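Local coordinates for cytosine deaminase (Klebsiella pneumoniae, PDB 4R85), which probably catalyses hydrolytic deamination of cytosine and 5-methylcytosine, the latter bound here beside an iron(II) ion in an amidohydrolase-fold active site, at residues A[179-189]-A[209-220]; A[257-267]-A[295-303]. All blocks are in the same frame, centred on the assembly; numbering follows the deposited sequence.

Contact 1 of 2, residues A[179-189]-A[209-220]; sequences PHYENTRDKGV and HCDEIDDPQSRF. With FE2 (Fe (II) ion), chain H; 17E (5-methylcytosine), chain G; GOL (glycerol), chain I.
H180 turns its imidazole onto the backbone of 209-212, giving two weak hydrogen bonds: ND1 to C210 O at 3.0 Å, with an N-H...O angle of 135°, and ND1 to H209 O, which lies in the ring plane at its edge. Chi1 of 66° lays the ring against that backbone. One face of the ring is covered by E212 N, 3.4 Å above the plane and over its centre, while NE2 approaches E212 CB.

Packing centres on F220. P179 CB meets F220 CG at 3.6 Å, P179 O lies over one face of the F220 ring, offset toward its rim, and G188 CA touches F220 CE2 at 3.5 Å. A glycerol carbon covers the opposite face.

In this amidohydrolase barrel, 209-220 runs from the end of strand 205-209 into the loop before helix 220-231. H209 closes the strand, its NE2 binding iron(II) at 2.4 Å together with H56, H58, H241 and D308; E212 lies in the loop, its OE1 accepting from N4 of 5-methylcytosine.

Polar bonds inside the loop centre on D211 OD2, which accepts from S218 OG at 2.6 Å and, on its syn lone pair, from F220 N at 3.1 Å.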
loop_
_atom_site.group_PDB
_atom_site.type_symbol
_atom_site.label_atom_id
_atom_site.label_comp_id
_atom_site.label_asym_id
_atom_site.label_seq_id
_atom_site.Cartn_x
_atom_site.Cartn_y
_atom_site.Cartn_z
ATOM N N PRO A 179 -24.417 4.084 -14.442
ATOM C CA PRO A 179 -25.787 3.579 -14.291
ATOM C C PRO A 179 -26.222 3.410 -12.843
ATOM O O PRO A 179 -27.396 3.637 -12.552
ATOM C CB PRO A 179 -25.746 2.211 -15.001
ATOM C CG PRO A 179 -24.293 1.852 -15.080
ATOM C CD PRO A 179 -23.599 3.175 -15.262
ATOM N N HIS A 180 -25.307 3.030 -11.948
ATOM C CA HIS A 180 -25.668 2.853 -10.539
ATOM C C HIS A 180 -26.048 4.173 -9.863
ATOM O O HIS A 180 -26.687 4.178 -8.802
ATOM C CB HIS A 180 -24.519 2.189 -9.771
ATOM C CG HIS A 180 -23.295 3.039 -9.689
ATOM N ND1 HIS A 180 -22.389 3.129 -10.722
ATOM C CD2 HIS A 180 -22.842 3.865 -8.715
ATOM C CE1 HIS A 180 -21.428 3.971 -10.391
ATOM N NE2 HIS A 180 -21.676 4.431 -9.179
ATOM N N TYR A 181 -25.666 5.298 -10.468
ATOM C CA TYR A 181 -25.968 6.612 -9.876
ATOM C C TYR A 181 -27.236 7.249 -10.447
ATOM O O TYR A 181 -27.728 8.239 -9.906
ATOM C CB TYR A 181 -24.772 7.567 -10.018
ATOM C CG TYR A 181 -24.872 8.856 -9.221
ATOM C CD1 TYR A 181 -24.906 10.087 -9.867
ATOM C CD2 TYR A 181 -24.920 8.843 -7.833
ATOM C CE1 TYR A 181 -24.990 11.271 -9.161
ATOM C CE2 TYR A 181 -25.010 10.034 -7.109
ATOM C CZ TYR A 181 -25.040 11.244 -7.783
ATOM O OH TYR A 181 -25.134 12.437 -7.094
ATOM N N GLU A 182 -27.780 6.685 -11.523
ATOM C CA GLU A 182 -29.044 7.204 -12.059
ATOM C C GLU A 182 -30.147 7.068 -11.000
ATOM O O GLU A 182 -30.096 6.179 -10.140
ATOM C CB GLU A 182 -29.444 6.490 -13.351
ATOM C CG GLU A 182 -28.333 6.463 -14.419
ATOM C CD GLU A 182 -28.173 7.780 -15.160
ATOM O OE1 GLU A 182 -27.215 7.888 -15.960
ATOM O OE2 GLU A 182 -29.000 8.703 -14.955
ATOM N N ASN A 183 -31.138 7.944 -11.078
ATOM C CA ASN A 183 -32.111 8.124 -9.997
ATOM C C ASN A 183 -33.009 6.910 -9.732
ATOM O O ASN A 183 -33.473 6.716 -8.609
ATOM C CB ASN A 183 -32.975 9.366 -10.252
ATOM C CG ASN A 183 -32.210 10.668 -10.058
ATOM O OD1 ASN A 183 -31.124 10.688 -9.475
ATOM N ND2 ASN A 183 -32.785 11.767 -10.541
ATOM N N THR A 184 -33.289 6.126 -10.770
ATOM C CA THR A 184 -34.081 4.909 -10.600
ATOM C C THR A 184 -33.401 3.773 -11.341
ATOM O O THR A 184 -32.586 4.002 -12.240
ATOM C CB THR A 184 -35.517 5.040 -11.148
ATOM O OG1 THR A 184 -35.492 5.152 -12.581
ATOM C CG2 THR A 184 -36.216 6.239 -10.559
ATOM N N ARG A 185 -33.743 2.551 -10.961
ATOM C CA ARG A 185 -33.191 1.377 -11.619
ATOM C C ARG A 185 -33.492 1.388 -13.116
ATOM O O ARG A 185 -32.629 1.057 -13.928
ATOM C CB ARG A 185 -33.739 0.102 -10.979
ATOM C CG ARG A 185 -33.207 -1.194 -11.601
ATOM C CD ARG A 185 -34.195 -1.751 -12.628
ATOM N NE ARG A 185 -33.698 -2.967 -13.272
ATOM C CZ ARG A 185 -34.249 -3.510 -14.352
ATOM N NH1 ARG A 185 -33.730 -4.610 -14.876
ATOM N NH2 ARG A 185 -35.313 -2.947 -14.914
ATOM N N ASP A 186 -34.718 1.750 -13.484
ATOM C CA ASP A 186 -35.089 1.750 -14.896
ATOM C C ASP A 186 -34.283 2.767 -15.708
ATOM O O ASP A 186 -33.965 2.527 -16.877
ATOM C CB ASP A 186 -36.594 1.980 -15.085
ATOM C CG ASP A 186 -37.424 0.745 -14.718
ATOM O OD1 ASP A 186 -36.830 -0.303 -14.387
ATOM O OD2 ASP A 186 -38.670 0.814 -14.761
ATOM N N LYS A 187 -33.964 3.901 -15.094
ATOM C CA LYS A 187 -33.141 4.907 -15.756
ATOM C C LYS A 187 -31.680 4.484 -15.837
ATOM O O LYS A 187 -30.961 4.854 -16.767
ATOM C CB LYS A 187 -33.306 6.274 -15.081
ATOM C CG LYS A 187 -34.637 6.907 -15.459
ATOM C CD LYS A 187 -34.822 8.297 -14.893
ATOM C CE LYS A 187 -36.233 8.770 -15.209
ATOM N NZ LYS A 187 -36.422 10.223 -14.954
ATOM N N GLY A 188 -31.240 3.699 -14.861
ATOM C CA GLY A 188 -29.925 3.091 -14.931
ATOM C C GLY A 188 -29.845 2.204 -16.167
ATOM O O GLY A 188 -28.878 2.252 -16.923
ATOM N N VAL A 189 -30.885 1.412 -16.392
ATOM C CA VAL A 189 -30.888 0.500 -17.537
ATOM C C VAL A 189 -30.952 1.267 -18.857
ATOM O O VAL A 189 -30.192 0.974 -19.783
ATOM C CB VAL A 189 -32.023 -0.541 -17.438
ATOM C CG1 VAL A 189 -32.214 -1.283 -18.760
ATOM C CG2 VAL A 189 -31.743 -1.514 -16.291
ATOM N N HIS A 209 -18.381 3.554 -15.419
ATOM C CA HIS A 209 -18.371 3.447 -13.954
ATOM C C HIS A 209 -19.575 2.607 -13.583
ATOM O O HIS A 209 -20.700 3.084 -13.563
ATOM C CB HIS A 209 -18.484 4.829 -13.306
ATOM C CG HIS A 209 -17.185 5.565 -13.238
ATOM N ND1 HIS A 209 -16.506 5.979 -14.363
ATOM C CD2 HIS A 209 -16.434 5.947 -12.180
ATOM C CE1 HIS A 209 -15.390 6.588 -14.002
ATOM N NE2 HIS A 209 -15.326 6.584 -12.682
ATOM N N CYS A 210 -19.352 1.338 -13.312
ATOM C CA CYS A 210 -20.466 0.422 -13.442
ATOM C C CYS A 210 -21.324 0.226 -12.189
ATOM O O CYS A 210 -22.508 0.541 -12.185
ATOM C CB CYS A 210 -19.986 -0.903 -14.025
ATOM S SG CYS A 210 -21.361 -1.819 -14.619
ATOM N N ASP A 211 -20.745 -0.305 -11.134
ATOM C CA ASP A 211 -21.509 -0.510 -9.911
ATOM C C ASP A 211 -20.632 -0.114 -8.726
ATOM O O ASP A 211 -20.236 -0.960 -7.917
ATOM C CB ASP A 211 -21.960 -1.981 -9.803
ATOM C CG ASP A 211 -23.027 -2.358 -10.846
ATOM O OD1 ASP A 211 -22.732 -3.177 -11.747
ATOM O OD2 ASP A 211 -24.172 -1.846 -10.758
ATOM N N GLU A 212 -20.312 1.177 -8.637
ATOM C CA GLU A 212 -19.357 1.654 -7.639
ATOM C C GLU A 212 -20.085 1.931 -6.335
ATOM O O GLU A 212 -20.199 3.075 -5.889
ATOM C CB GLU A 212 -18.598 2.897 -8.135
ATOM C CG GLU A 212 -17.376 3.235 -7.252
ATOM C CD GLU A 212 -16.608 4.481 -7.678
ATOM O OE1 GLU A 212 -15.535 4.733 -7.081
ATOM O OE2 GLU A 212 -17.063 5.210 -8.586
ATOM N N ILE A 213 -20.611 0.873 -5.736
ATOM C CA ILE A 213 -21.467 1.006 -4.565
ATOM C C ILE A 213 -21.501 -0.360 -3.903
ATOM O O ILE A 213 -21.247 -1.363 -4.566
ATOM C CB ILE A 213 -22.886 1.485 -4.974
ATOM C CG1 ILE A 213 -23.728 1.866 -3.752
ATOM C CG2 ILE A 213 -23.590 0.445 -5.833
ATOM C CD1 ILE A 213 -25.066 2.519 -4.130
ATOM N N ASP A 214 -21.779 -0.415 -2.603
ATOM C CA ASP A 214 -21.725 -1.691 -1.888
ATOM C C ASP A 214 -23.058 -2.453 -1.888
ATOM O O ASP A 214 -23.175 -3.497 -1.254
ATOM C CB ASP A 214 -21.205 -1.505 -0.457
ATOM C CG ASP A 214 -19.708 -1.187 -0.405
ATOM O OD1 ASP A 214 -19.315 -0.331 0.419
ATOM O OD2 ASP A 214 -18.923 -1.802 -1.172
ATOM N N ASP A 215 -24.042 -1.933 -2.616
ATOM C CA ASP A 215 -25.375 -2.530 -2.700
ATOM C C ASP A 215 -25.350 -3.816 -3.537
ATOM O O ASP A 215 -25.115 -3.751 -4.739
ATOM C CB ASP A 215 -26.318 -1.505 -3.345
ATOM C CG ASP A 215 -27.758 -1.991 -3.444
ATOM O OD1 ASP A 215 -28.571 -1.274 -4.068
ATOM O OD2 ASP A 215 -28.088 -3.072 -2.916
ATOM N N PRO A 216 -25.626 -4.977 -2.907
ATOM C CA PRO A 216 -25.643 -6.269 -3.617
ATOM C C PRO A 216 -26.667 -6.301 -4.752
ATOM O O PRO A 216 -26.598 -7.186 -5.603
ATOM C CB PRO A 216 -26.063 -7.270 -2.529
ATOM C CG PRO A 216 -25.701 -6.622 -1.250
ATOM C CD PRO A 216 -25.896 -5.145 -1.466
ATOM N N GLN A 217 -27.608 -5.361 -4.771
ATOM C CA GLN A 217 -28.570 -5.343 -5.870
ATOM C C GLN A 217 -28.199 -4.375 -6.998
ATOM O O GLN A 217 -28.960 -4.199 -7.945
ATOM C CB GLN A 217 -29.996 -5.120 -5.362
ATOM C CG GLN A 217 -30.430 -6.194 -4.359
ATOM C CD GLN A 217 -30.055 -7.630 -4.774
ATOM O OE1 GLN A 217 -30.223 -8.044 -5.933
ATOM N NE2 GLN A 217 -29.563 -8.399 -3.809
ATOM N N SER A 218 -27.015 -3.775 -6.921
ATOM C CA SER A 218 -26.571 -2.942 -8.026
ATOM C C SER A 218 -26.007 -3.865 -9.107
ATOM O O SER A 218 -24.869 -4.331 -9.011
ATOM C CB SER A 218 -25.518 -1.929 -7.562
ATOM O OG SER A 218 -25.289 -0.953 -8.566
ATOM N N ARG A 219 -26.816 -4.148 -10.123
ATOM C CA ARG A 219 -26.441 -5.162 -11.108
ATOM C C ARG A 219 -26.477 -4.622 -12.539
ATOM O O ARG A 219 -26.977 -5.275 -13.453
ATOM C CB ARG A 219 -27.362 -6.382 -10.975
ATOM C CG ARG A 219 -27.205 -7.144 -9.656
ATOM C CD ARG A 219 -28.255 -8.254 -9.522
ATOM N NE ARG A 219 -28.076 -9.033 -8.298
ATOM C CZ ARG A 219 -28.690 -10.188 -8.049
ATOM N NH1 ARG A 219 -28.482 -10.825 -6.900
ATOM N NH2 ARG A 219 -29.527 -10.696 -8.942
ATOM N N PHE A 220 -25.947 -3.427 -12.745
ATOM C CA PHE A 220 -25.906 -2.881 -14.094
ATOM C C PHE A 220 -24.839 -3.550 -14.956
ATOM O O PHE A 220 -24.900 -3.498 -16.178
ATOM C CB PHE A 220 -25.783 -1.356 -14.033
ATOM C CG PHE A 220 -26.963 -0.729 -13.365
ATOM C CD1 PHE A 220 -26.937 -0.430 -12.009
ATOM C CD2 PHE A 220 -28.145 -0.542 -14.067
ATOM C CE1 PHE A 220 -28.056 0.105 -11.386
ATOM C CE2 PHE A 220 -29.263 -0.003 -13.445
ATOM C CZ PHE A 220 -29.216 0.311 -12.100
HETATM FE FE FE2 H . -13.259 6.480 -11.568
HETATM N N1 17E G . -16.447 10.024 -9.681
HETATM C C2 17E G . -16.965 8.814 -9.469
HETATM O O2 17E G . -18.292 8.593 -9.739
HETATM N N3 17E G . -16.222 7.806 -9.002
HETATM C C4 17E G . -14.921 7.992 -8.725
HETATM N N4 17E G . -14.138 6.908 -8.225
HETATM C C5 17E G . -14.333 9.242 -8.933
HETATM C C6 17E G . -15.144 10.261 -9.425
HETATM C CM5 17E G . -12.886 9.466 -8.634
HETATM C C1 GOL I . -29.608 -3.359 -12.273
HETATM O O1 GOL I . -29.434 -3.428 -10.865
HETATM C C2 GOL I . -30.385 -4.584 -12.746
HETATM O O2 GOL I . -31.663 -4.579 -12.157
HETATM C C3 GOL I . -30.544 -4.543 -14.261
HETATM O O3 GOL I . -30.819 -5.832 -14.780
HETATM O O HOH W 1 -27.126 0.895 -7.834
#

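Contact 2 of 2, residues A[257-267]-A[295-303]; sequences FRLLKASGINF and ELDRAGINV
F267 and V303 form a parallel beta bridge, fixed by F267 N to N302 O at 3.0 Å in the carbonyl plane and by a V303 CA-H...O contact to F267 O; beside the bridge, helix 250-263 packs on the end of helix 293-298. The latter closes in a Schellman motif, with G300 at positive phi and I301 N bonded back to L296 O. Each segment thus belongs to a helix-to-strand return of the alpha/beta barrel.

L296 fills the angle between two aromatic rings. Its CD2 lies over the centre of the F267 face, 4.2 Å from the centroid and 8° off the normal, a CH-pi contact, and also touches F257 CZ at 3.6 Å. The F257 ring meets E295 O and A299 CB with its edge. I301 spreads its branches: CG2 reaches F267 CD2 at 3.5 Å, whereas CD1 turns to L260 CB and the backbone N of K261.

K261 runs past I301 in the opposite direction, bent at chi2 (57°), and its NZ bonds G300 O at 2.9 Å from above the carbonyl plane. N302 ND2 donates to N266 OD1 at 2.9 Å, the two amide planes 87° apart, and also to N351 O. A water joins I265 O to N302 N.

Hydrocarbon therefore makes up the middle of the contact, between a lysine bond at the G300 turn and an amide pair beside the strands; with a second acceptor at N351, the rotation of the N302 amide is probably well defined.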
loop_
_atom_site.group_PDB
_atom_site.type_symbol
_atom_site.label_atom_id
_atom_site.label_comp_id
_atom_site.label_asym_id
_atom_site.label_seq_id
_atom_site.Cartn_x
_atom_site.Cartn_y
_atom_site.Cartn_z
ATOM N N PHE A 257 -20.805 -14.893 -14.172
ATOM C CA PHE A 257 -19.480 -15.097 -14.778
ATOM C C PHE A 257 -19.543 -15.747 -16.162
ATOM O O PHE A 257 -18.651 -15.560 -16.989
ATOM C CB PHE A 257 -18.574 -15.935 -13.858
ATOM C CG PHE A 257 -17.632 -15.109 -13.029
ATOM C CD1 PHE A 257 -16.285 -15.423 -12.973
ATOM C CD2 PHE A 257 -18.093 -14.009 -12.321
ATOM C CE1 PHE A 257 -15.408 -14.669 -12.225
ATOM C CE2 PHE A 257 -17.226 -13.246 -11.552
ATOM C CZ PHE A 257 -15.880 -13.576 -11.503
ATOM N N ARG A 258 -20.584 -16.524 -16.415
ATOM C CA ARG A 258 -20.719 -17.140 -17.726
ATOM C C ARG A 258 -20.942 -16.075 -18.797
ATOM O O ARG A 258 -20.348 -16.128 -19.872
ATOM C CB ARG A 258 -21.844 -18.170 -17.699
ATOM C CG ARG A 258 -21.582 -19.269 -16.668
ATOM C CD ARG A 258 -22.814 -20.115 -16.403
ATOM N NE ARG A 258 -23.108 -21.007 -17.518
ATOM C CZ ARG A 258 -22.523 -22.189 -17.699
ATOM N NH1 ARG A 258 -22.848 -22.942 -18.743
ATOM N NH2 ARG A 258 -21.604 -22.612 -16.846
ATOM N N LEU A 259 -21.797 -15.103 -18.492
ATOM C CA LEU A 259 -22.025 -13.968 -19.381
ATOM C C LEU A 259 -20.758 -13.123 -19.483
ATOM O O LEU A 259 -20.392 -12.669 -20.567
ATOM C CB LEU A 259 -23.159 -13.087 -18.834
ATOM C CG LEU A 259 -23.336 -11.726 -19.519
ATOM C CD1 LEU A 259 -23.530 -11.888 -21.030
ATOM C CD2 LEU A 259 -24.515 -10.967 -18.898
ATOM N N LEU A 260 -20.093 -12.902 -18.351
ATOM C CA LEU A 260 -18.927 -12.025 -18.345
ATOM C C LEU A 260 -17.859 -12.579 -19.280
ATOM O O LEU A 260 -17.280 -11.836 -20.073
ATOM C CB LEU A 260 -18.370 -11.833 -16.934
ATOM C CG LEU A 260 -19.267 -11.116 -15.922
ATOM C CD1 LEU A 260 -18.499 -10.831 -14.630
ATOM C CD2 LEU A 260 -19.822 -9.801 -16.505
ATOM N N LYS A 261 -17.629 -13.891 -19.197
ATOM C CA LYS A 261 -16.694 -14.568 -20.089
ATOM C C LYS A 261 -17.119 -14.478 -21.555
ATOM O O LYS A 261 -16.307 -14.154 -22.423
ATOM C CB LYS A 261 -16.548 -16.041 -19.696
ATOM C CG LYS A 261 -15.525 -16.792 -20.536
ATOM C CD LYS A 261 -14.165 -16.114 -20.439
ATOM C CE LYS A 261 -13.071 -16.927 -21.115
ATOM N NZ LYS A 261 -11.819 -16.129 -21.218
ATOM N N ALA A 262 -18.386 -14.779 -21.825
ATOM C CA ALA A 262 -18.895 -14.785 -23.193
ATOM C C ALA A 262 -18.866 -13.383 -23.810
ATOM O O ALA A 262 -18.671 -13.235 -25.017
ATOM C CB ALA A 262 -20.305 -15.350 -23.230
ATOM N N SER A 263 -19.040 -12.356 -22.981
ATOM C CA SER A 263 -19.137 -10.983 -23.488
ATOM C C SER A 263 -17.793 -10.452 -23.986
ATOM O O SER A 263 -17.736 -9.625 -24.903
ATOM C CB SER A 263 -19.679 -10.050 -22.407
ATOM O OG SER A 263 -18.677 -9.781 -21.435
ATOM N N GLY A 264 -16.717 -10.916 -23.364
ATOM C CA GLY A 264 -15.377 -10.513 -23.750
ATOM C C GLY A 264 -14.965 -9.143 -23.237
ATOM O O GLY A 264 -13.911 -8.645 -23.629
ATOM N N ILE A 265 -15.765 -8.538 -22.356
ATOM C CA ILE A 265 -15.426 -7.205 -21.841
ATOM C C ILE A 265 -14.254 -7.214 -20.858
ATOM O O ILE A 265 -13.897 -8.263 -20.310
ATOM C CB ILE A 265 -16.634 -6.481 -21.190
ATOM C CG1 ILE A 265 -16.997 -7.096 -19.833
ATOM C CG2 ILE A 265 -17.822 -6.447 -22.145
ATOM C CD1 ILE A 265 -18.074 -6.310 -19.075
ATOM N N ASN A 266 -13.664 -6.036 -20.649
ATOM C CA ASN A 266 -12.541 -5.869 -19.734
ATOM C C ASN A 266 -13.013 -5.288 -18.412
ATOM O O ASN A 266 -14.094 -4.711 -18.338
ATOM C CB ASN A 266 -11.486 -4.924 -20.332
ATOM C CG ASN A 266 -10.979 -5.387 -21.687
ATOM O OD1 ASN A 266 -10.102 -6.242 -21.773
ATOM N ND2 ASN A 266 -11.522 -4.811 -22.750
ATOM N N PHE A 267 -12.192 -5.443 -17.379
ATOM C CA PHE A 267 -12.492 -4.917 -16.055
ATOM C C PHE A 267 -11.338 -4.082 -15.524
ATOM O O PHE A 267 -10.175 -4.440 -15.678
ATOM C CB PHE A 267 -12.795 -6.062 -15.081
ATOM C CG PHE A 267 -14.104 -6.737 -15.349
ATOM C CD1 PHE A 267 -15.205 -6.469 -14.554
ATOM C CD2 PHE A 267 -14.246 -7.612 -16.420
ATOM C CE1 PHE A 267 -16.417 -7.082 -14.803
ATOM C CE2 PHE A 267 -15.459 -8.209 -16.689
ATOM C CZ PHE A 267 -16.542 -7.956 -15.872
ATOM N N GLU A 295 -10.682 -13.817 -9.030
ATOM C CA GLU A 295 -11.654 -14.732 -9.605
ATOM C C GLU A 295 -11.916 -14.434 -11.099
ATOM O O GLU A 295 -12.010 -15.357 -11.924
ATOM C CB GLU A 295 -12.946 -14.689 -8.775
ATOM C CG GLU A 295 -12.811 -15.264 -7.340
ATOM C CD GLU A 295 -12.010 -14.379 -6.358
ATOM O OE1 GLU A 295 -11.839 -13.160 -6.604
ATOM O OE2 GLU A 295 -11.557 -14.914 -5.313
ATOM N N LEU A 296 -12.028 -13.154 -11.450
ATOM C CA LEU A 296 -12.101 -12.771 -12.864
ATOM C C LEU A 296 -10.880 -13.291 -13.646
ATOM O O LEU A 296 -11.017 -13.894 -14.712
ATOM C CB LEU A 296 -12.172 -11.253 -13.001
ATOM C CG LEU A 296 -13.467 -10.646 -12.463
ATOM C CD1 LEU A 296 -13.303 -9.150 -12.181
ATOM C CD2 LEU A 296 -14.584 -10.891 -13.461
ATOM N N ASP A 297 -9.691 -13.045 -13.106
ATOM C CA ASP A 297 -8.455 -13.423 -13.785
ATOM C C ASP A 297 -8.346 -14.945 -13.959
ATOM O O ASP A 297 -7.955 -15.426 -15.022
ATOM C CB ASP A 297 -7.243 -12.875 -13.019
ATOM C CG ASP A 297 -5.918 -13.313 -13.623
ATOM O OD1 ASP A 297 -5.291 -14.252 -13.077
ATOM O OD2 ASP A 297 -5.504 -12.725 -14.647
ATOM N N ARG A 298 -8.696 -15.693 -12.918
ATOM C CA ARG A 298 -8.709 -17.149 -12.996
ATOM C C ARG A 298 -9.694 -17.665 -14.031
ATOM O O ARG A 298 -9.476 -18.719 -14.629
ATOM C CB ARG A 298 -8.978 -17.777 -11.624
ATOM C CG ARG A 298 -7.850 -17.535 -10.642
ATOM C CD ARG A 298 -7.985 -18.340 -9.353
ATOM N NE ARG A 298 -7.091 -17.804 -8.330
ATOM C CZ ARG A 298 -7.497 -17.135 -7.253
ATOM N NH1 ARG A 298 -8.794 -16.943 -7.037
ATOM N NH2 ARG A 298 -6.604 -16.674 -6.380
ATOM N N ALA A 299 -10.765 -16.911 -14.248
ATOM C CA ALA A 299 -11.783 -17.264 -15.231
ATOM C C ALA A 299 -11.345 -16.917 -16.658
ATOM O O ALA A 299 -12.065 -17.195 -17.612
ATOM C CB ALA A 299 -13.107 -16.562 -14.899
ATOM N N GLY A 300 -10.173 -16.309 -16.799
ATOM C CA GLY A 300 -9.668 -15.940 -18.113
ATOM C C GLY A 300 -10.198 -14.596 -18.599
ATOM O O GLY A 300 -10.165 -14.292 -19.785
ATOM N N ILE A 301 -10.692 -13.787 -17.672
ATOM C CA ILE A 301 -11.281 -12.492 -18.009
ATOM C C ILE A 301 -10.210 -11.438 -17.753
ATOM O O ILE A 301 -9.513 -11.494 -16.745
ATOM C CB ILE A 301 -12.540 -12.258 -17.160
ATOM C CG1 ILE A 301 -13.647 -13.232 -17.596
ATOM C CG2 ILE A 301 -13.022 -10.795 -17.225
ATOM C CD1 ILE A 301 -14.807 -13.313 -16.621
ATOM N N ASN A 302 -10.042 -10.507 -18.686
ATOM C CA ASN A 302 -9.006 -9.491 -18.546
ATOM C C ASN A 302 -9.353 -8.465 -17.473
ATOM O O ASN A 302 -10.381 -7.799 -17.565
ATOM C CB ASN A 302 -8.785 -8.761 -19.861
ATOM C CG ASN A 302 -7.538 -7.904 -19.837
ATOM O OD1 ASN A 302 -6.461 -8.378 -19.486
ATOM N ND2 ASN A 302 -7.681 -6.634 -20.187
ATOM N N VAL A 303 -8.484 -8.326 -16.475
ATOM C CA VAL A 303 -8.696 -7.344 -15.402
ATOM C C VAL A 303 -7.373 -6.618 -15.132
ATOM O O VAL A 303 -6.294 -7.175 -15.344
ATOM C CB VAL A 303 -9.266 -8.025 -14.116
ATOM C CG1 VAL A 303 -8.304 -9.090 -13.592
ATOM C CG2 VAL A 303 -9.599 -7.002 -13.020
HETATM O O HOH W 2 -11.658 -10.365 -20.898
#

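From the N terminus, 179-189 leads into helix 185-202, and strand 205-209 brings the chain back to 209-220, so contact 1 closes a loop with 19 residues between its segments. Helix 220-231 and strand 237-240 follow before contact 2 opens at 257-267, which 295-303 closes after 27 intervening residues. The two loops run in series, neither nested nor crossed. Contact 1 lays the segment entering helix 185-202 against the strand end and loop carrying H209 and E212, whereas contact 2 joins neighbouring barrel strands and the helices preceding them. Their centres lie 20 Å apart and their nearest atoms about 7 Å; L221 of helix 220-231, immediately after contact 1, packs against F267 of contact 2.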